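Local coordinates for Dye-decolorizing peroxidase (Irpex lacteus, PDB 7D8M), which is a haem b enzyme of the DyP-type peroxidase family and probably uses peroxide to oxidise dyes and related substrates, at residues G282-I285 and E286-N289; G297-L300 and A301-Q304; L240-A244 and G245-V249. All coordinates share one frame; numbering follows the deposited sequence.

Contact 1 of 3, residues G282-I285 and E286-N289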
# COMPACT_ATOMS: atom_id res chain seq x y z
N GLY A 282 0.44 3.58 21.15
CA GLY A 282 0.72 3.11 19.80
C GLY A 282 0.33 1.66 19.57
O GLY A 282 -0.12 1.29 18.49
N ASN A 283 0.49 0.82 20.59
CA ASN A 283 0.21 -0.59 20.44
C ASN A 283 -1.26 -0.95 20.63
O ASN A 283 -1.67 -2.07 20.30
CB ASN A 283 1.08 -1.40 21.41
CG ASN A 283 0.89 -2.90 21.25
OD1 ASN A 283 1.38 -3.50 20.29
ND2 ASN A 283 0.16 -3.50 22.18
N ASP A 284 -2.08 -0.02 21.12
CA ASP A 284 -3.46 -0.30 21.47
C ASP A 284 -4.36 -0.06 20.26
O ASP A 284 -4.57 1.09 19.85
CB ASP A 284 -3.90 0.56 22.65
CG ASP A 284 -5.29 0.20 23.16
OD1 ASP A 284 -6.03 -0.53 22.46
OD2 ASP A 284 -5.65 0.64 24.27
N ILE A 285 -4.94 -1.14 19.73
CA ILE A 285 -5.85 -1.07 18.59
C ILE A 285 -7.03 -0.14 18.88
O ILE A 285 -7.63 0.43 17.96
CB ILE A 285 -6.35 -2.49 18.23
CG1 ILE A 285 -5.17 -3.46 18.07
CG2 ILE A 285 -7.21 -2.47 16.98
CD1 ILE A 285 -4.28 -3.18 16.88
N GLU A 286 -7.39 -0.00 20.15
CA GLU A 286 -8.58 0.77 20.50
C GLU A 286 -8.29 2.25 20.62
O GLU A 286 -9.23 3.05 20.61
CB GLU A 286 -9.18 0.24 21.80
CG GLU A 286 -9.80 -1.15 21.68
CD GLU A 286 -11.02 -1.16 20.79
OE1 GLU A 286 -11.97 -0.40 21.07
OE2 GLU A 286 -11.04 -1.91 19.79
N ARG A 287 -7.02 2.64 20.73
CA ARG A 287 -6.65 4.04 20.92
C ARG A 287 -5.85 4.63 19.77
O ARG A 287 -5.95 5.83 19.52
CB ARG A 287 -5.82 4.22 22.21
CG ARG A 287 -6.47 3.82 23.54
CD ARG A 287 -5.40 3.59 24.63
NE ARG A 287 -4.79 4.83 25.12
CZ ARG A 287 -3.64 4.90 25.79
NH1 ARG A 287 -2.95 3.80 26.07
NH2 ARG A 287 -3.18 6.08 26.19
N ASN A 288 -5.05 3.82 19.06
CA ASN A 288 -4.01 4.37 18.20
C ASN A 288 -4.53 4.95 16.89
O ASN A 288 -3.74 5.53 16.13
CB ASN A 288 -2.94 3.30 17.92
CG ASN A 288 -3.47 2.14 17.10
OD1 ASN A 288 -4.60 2.15 16.63
ND2 ASN A 288 -2.63 1.12 16.93
N ASN A 289 -5.82 4.83 16.59
CA ASN A 289 -6.38 5.44 15.38
C ASN A 289 -7.50 6.42 15.67
O ASN A 289 -8.14 6.90 14.73
CB ASN A 289 -6.87 4.36 14.40
CG ASN A 289 -6.59 4.74 12.96
OD1 ASN A 289 -5.71 5.57 12.68
ND2 ASN A 289 -7.32 4.15 12.03
O HOH W 1 -6.47 0.70 15.29
O HOH W 2 -8.10 3.23 17.60
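Asp284 turns its carboxylate forward onto the chain that follows, where OD1 accepts the backbone N of Glu286 at 2.7 Å from above the carboxylate plane. This is an Asx turn, and it becomes possible because CG stands anti to the backbone N of Asp284 (chi1 -173°), which carries the oxygens forward beside the carbonyl. That carbonyl is occupied as well: Asp284 O takes Arg287 N at 3.0 Å. Asn288 N also donates to Asp284 O, at 2.9 Å, so one residue fastens three successive amides. The tight side of the turn lies at Asn288, whose ND2 reaches Gly282 O at 3.0 Å in a nearly straight bond (168°). The acceptor lies close to the Asn288 amide plane, whereas the donor sits well above the Gly282 carbonyl plane.

The solvent side is looser. Water 1 bridges Asn288 OD1 and Ile285 O, and water 2 links the same carbonyl to Asn289 N. Arg287 presents its aliphatic stem to the carboxylate, with CD 3.0 Å from Asp284 OD2, while NE stays 4.4 Å from that oxygen, too far for a salt bridge. Glu286 and Arg287 are exposed here. An alanine in place of Asp284 would probably leave the Glu286 amide without its carboxylate acceptor and the bend less firmly set.

The turn follows directly from helix 279-283, against which Arg287 folds back, touching Ala280 and Leu281. Asn288 packs on Ile174 and offers its carbonyl to Arg263, both haem-binding residues, while Asn289 bonds to Ser175 and Arg319.

Contact 2 of 3, residues G297-L300 and A301-Q304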
# COMPACT_ATOMS: atom_id res chain seq x y z
N GLY A 297 -10.07 24.50 20.74
CA GLY A 297 -9.25 25.70 20.69
C GLY A 297 -8.24 25.75 19.56
O GLY A 297 -7.39 26.64 19.56
N SER A 298 -8.31 24.84 18.61
CA SER A 298 -7.30 24.73 17.57
C SER A 298 -7.94 24.98 16.22
O SER A 298 -9.00 24.42 15.91
CB SER A 298 -6.64 23.34 17.63
OG SER A 298 -5.87 23.11 16.47
N ASP A 299 -7.30 25.82 15.41
CA ASP A 299 -7.79 26.16 14.08
C ASP A 299 -7.23 25.14 13.09
O ASP A 299 -6.02 25.14 12.83
CB ASP A 299 -7.38 27.58 13.70
CG ASP A 299 -8.03 28.06 12.41
OD1 ASP A 299 -8.63 27.22 11.69
OD2 ASP A 299 -7.92 29.27 12.10
N LEU A 300 -8.11 24.31 12.51
CA LEU A 300 -7.70 23.33 11.51
C LEU A 300 -7.00 23.98 10.33
O LEU A 300 -6.20 23.33 9.65
CB LEU A 300 -8.92 22.55 10.99
CG LEU A 300 -9.41 21.37 11.80
CD1 LEU A 300 -10.68 20.81 11.19
CD2 LEU A 300 -8.32 20.32 11.83
N ALA A 301 -7.31 25.25 10.05
CA ALA A 301 -6.71 25.93 8.91
C ALA A 301 -5.26 26.32 9.14
O ALA A 301 -4.54 26.55 8.16
CB ALA A 301 -7.51 27.19 8.56
N THR A 302 -4.80 26.42 10.40
CA THR A 302 -3.45 26.93 10.66
C THR A 302 -2.60 26.10 11.63
O THR A 302 -1.37 26.19 11.56
CB THR A 302 -3.48 28.38 11.20
OG1 THR A 302 -4.15 28.41 12.47
CG2 THR A 302 -4.18 29.32 10.23
N ASP A 303 -3.20 25.30 12.51
CA ASP A 303 -2.46 24.71 13.63
C ASP A 303 -1.72 23.45 13.19
O ASP A 303 -2.33 22.39 13.02
CB ASP A 303 -3.41 24.40 14.77
CG ASP A 303 -2.68 23.95 16.03
OD1 ASP A 303 -1.45 24.18 16.14
OD2 ASP A 303 -3.34 23.38 16.92
N GLN A 304 -0.39 23.53 13.09
CA GLN A 304 0.43 22.35 12.86
C GLN A 304 1.23 21.95 14.09
O GLN A 304 2.20 21.20 13.96
CB GLN A 304 1.37 22.58 11.69
CG GLN A 304 0.69 23.14 10.46
CD GLN A 304 1.63 23.21 9.29
OE1 GLN A 304 1.96 22.19 8.69
NE2 GLN A 304 2.07 24.43 8.95
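Ala301, Asp299 and Asp303 form the body of this turn. Asp299 opens it: OD1 of Asp299 accepts the N-H of Ala301, two residues on, at 2.9 Å, which makes an Asx turn; the donor comes from above the carboxylate plane. Its chi1 of -172° swings CG away from the residue's own N and forward alongside the next peptide. Asp299 OD1 also rests 3.3 Å from Ala301 CB, so the small methyl lies against the carboxylate that holds its amide. Asp299 O gathers two further amides, Thr302 N at 3.0 Å and Asp303 N at 2.8 Å, closing the chain on itself in one compact bend.

Thr302, which is exposed, lies obliquely across Asp299, its OG1 3.6 Å from Asp299 CB, a van der Waals contact. Asp303 makes the second side-chain link. Its CB sits 3.3 Å from Asp299 O, and its carboxylate returns toward the start of the turn, where Ser298 OG donates to Asp303 OD2 at 2.6 Å. The hydroxyl arrives on the anti lone pair, the one facing away from OD1.

Outside the turn, Arg306 makes a salt bridge to Asp303 OD2 and Thr305 OG1 bonds to OD1. Lys390 binds the carbonyl of Leu300, and Gly391 pairs with the backbone of Ala301.

The two aspartates thus play different parts. Asp299 serves as an acceptor of backbone amides in a surface loop, whereas Asp303 is gripped by hydroxyls and a guanidinium, an environment that would probably favour its ionised form and fix the rotation of its carboxylate.

Contact 3 of 3, residues L240-A244 and G245-V249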
# COMPACT_ATOMS: atom_id res chain seq x y z
N LEU A 240 15.28 18.09 16.02
CA LEU A 240 14.49 19.22 16.45
C LEU A 240 14.74 19.52 17.92
O LEU A 240 15.40 18.76 18.64
CB LEU A 240 13.00 18.95 16.21
CG LEU A 240 12.56 18.87 14.75
CD1 LEU A 240 11.13 18.39 14.65
CD2 LEU A 240 12.72 20.21 14.04
N GLN A 241 14.18 20.64 18.38
CA GLN A 241 14.25 21.04 19.78
C GLN A 241 12.86 21.46 20.26
O GLN A 241 12.07 22.01 19.50
CB GLN A 241 15.22 22.20 19.99
CG GLN A 241 16.62 21.79 20.40
CD GLN A 241 16.68 21.07 21.73
OE1 GLN A 241 15.70 21.02 22.47
NE2 GLN A 241 17.83 20.49 22.03
N ASN A 242 12.58 21.18 21.54
CA ASN A 242 11.39 21.72 22.18
C ASN A 242 11.64 23.17 22.60
O ASN A 242 12.76 23.68 22.54
CB ASN A 242 10.99 20.85 23.38
CG ASN A 242 12.13 20.65 24.38
OD1 ASN A 242 13.09 21.42 24.41
ND2 ASN A 242 12.01 19.63 25.21
N GLN A 243 10.58 23.86 23.03
CA GLN A 243 10.79 25.23 23.49
C GLN A 243 11.67 25.26 24.73
O GLN A 243 12.46 26.19 24.92
CB GLN A 243 9.47 25.94 23.76
CG GLN A 243 9.58 27.48 23.74
CD GLN A 243 9.48 28.06 22.33
OE1 GLN A 243 8.89 27.45 21.43
NE2 GLN A 243 10.07 29.25 22.13
N ALA A 244 11.58 24.22 25.58
CA ALA A 244 12.48 24.13 26.71
C ALA A 244 13.93 24.07 26.26
O ALA A 244 14.82 24.59 26.95
CB ALA A 244 12.13 22.90 27.56
N GLY A 245 14.20 23.47 25.10
CA GLY A 245 15.54 23.39 24.57
C GLY A 245 16.39 22.27 25.12
O GLY A 245 17.61 22.29 24.93
N ASN A 246 15.78 21.28 25.79
CA ASN A 246 16.52 20.23 26.49
C ASN A 246 16.36 18.85 25.85
O ASN A 246 16.54 17.84 26.53
CB ASN A 246 16.10 20.17 27.96
CG ASN A 246 14.63 19.86 28.14
OD1 ASN A 246 13.89 19.65 27.17
ND2 ASN A 246 14.19 19.82 29.39
N LEU A 247 16.03 18.78 24.56
CA LEU A 247 16.06 17.50 23.87
C LEU A 247 17.50 17.13 23.53
O LEU A 247 18.30 17.98 23.14
CB LEU A 247 15.23 17.56 22.58
CG LEU A 247 13.70 17.71 22.65
CD1 LEU A 247 13.05 17.47 21.28
CD2 LEU A 247 13.11 16.80 23.70
N THR A 248 17.84 15.85 23.70
CA THR A 248 19.08 15.36 23.13
C THR A 248 18.96 15.31 21.60
O THR A 248 17.88 15.47 21.02
CB THR A 248 19.44 13.98 23.69
OG1 THR A 248 18.50 13.01 23.21
CG2 THR A 248 19.40 14.00 25.21
N VAL A 249 20.10 15.11 20.93
CA VAL A 249 20.06 14.97 19.48
C VAL A 249 19.20 13.75 19.09
O VAL A 249 18.37 13.83 18.17
CB VAL A 249 21.49 14.88 18.91
CG1 VAL A 249 21.44 14.53 17.42
CG2 VAL A 249 22.22 16.19 19.13
O HOH W 3 17.61 17.66 19.53
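Gln241 curls its side chain over to Leu247 and lays its amide beside that residue's backbone. OE1 accepts Leu247 N at 3.1 Å, with the donor tilted modestly from the carbonyl plane, while NE2 gives a weak bond to Leu247 O at 2.8 Å. The reach comes from an unusual chi1 of -95°, off the staggered positions, and a second bend at chi2 (-62°), which turns the amide back across the loop. Both ends of the amide are then used by one residue, which probably limits its freedom to flip.

Asn242 holds the neighbouring part of the turn. Its CG occupies the crowded position between backbone N and carbonyl carbon, with chi1 at 55°, and this brings the amide to the backbone of Gly245-Asn246, across the bend. Asn242 OD1 receives Asn246 N at 3.0 Å on an in-plane lone pair. In return, ND2 donates to Asn246 OD1 at 2.7 Å, nearly along its C=O axis, with the acceptor close to the Asn242 amide plane; the two side chains cross at about a right angle. Leu247 CD2 packs 3.4 Å from Asn242 ND2. At the bend, Gly245 has positive phi, and a side chain there would run into Ala244 O.

Water 3 spans the open end, donating to both Leu240 O and Thr248 O. The loop connects helix 228-237 to helix 249-261. Thr248 is the N-cap of the second helix, its side chain capping a backbone N there, and its own N bonds to Glu251 OE1, an arrangement like a capping box, while Leu240 and Leu247 lean on Leu255 of that helix.

Along the chain the three contacts come in series, none nested in or crossing another. Contact 3 is first, closing the loop between helices 228-237 and 249-261. Contact 1 follows, turning the chain as it leaves helix 279-283, and contact 2 bends it again farther along the same connection to helix 312-316. None touches another: nearest atoms are about 9 Å apart for contacts 2 and 3, and about 14 Å for contacts 1 and 2. Helix 249-261 provides an indirect tie, because it starts at contact 3 and its Arg259 bonds to Gln304 O of contact 2. Contact 1 alone borders the haem-binding residues directly; the others lie at the surface.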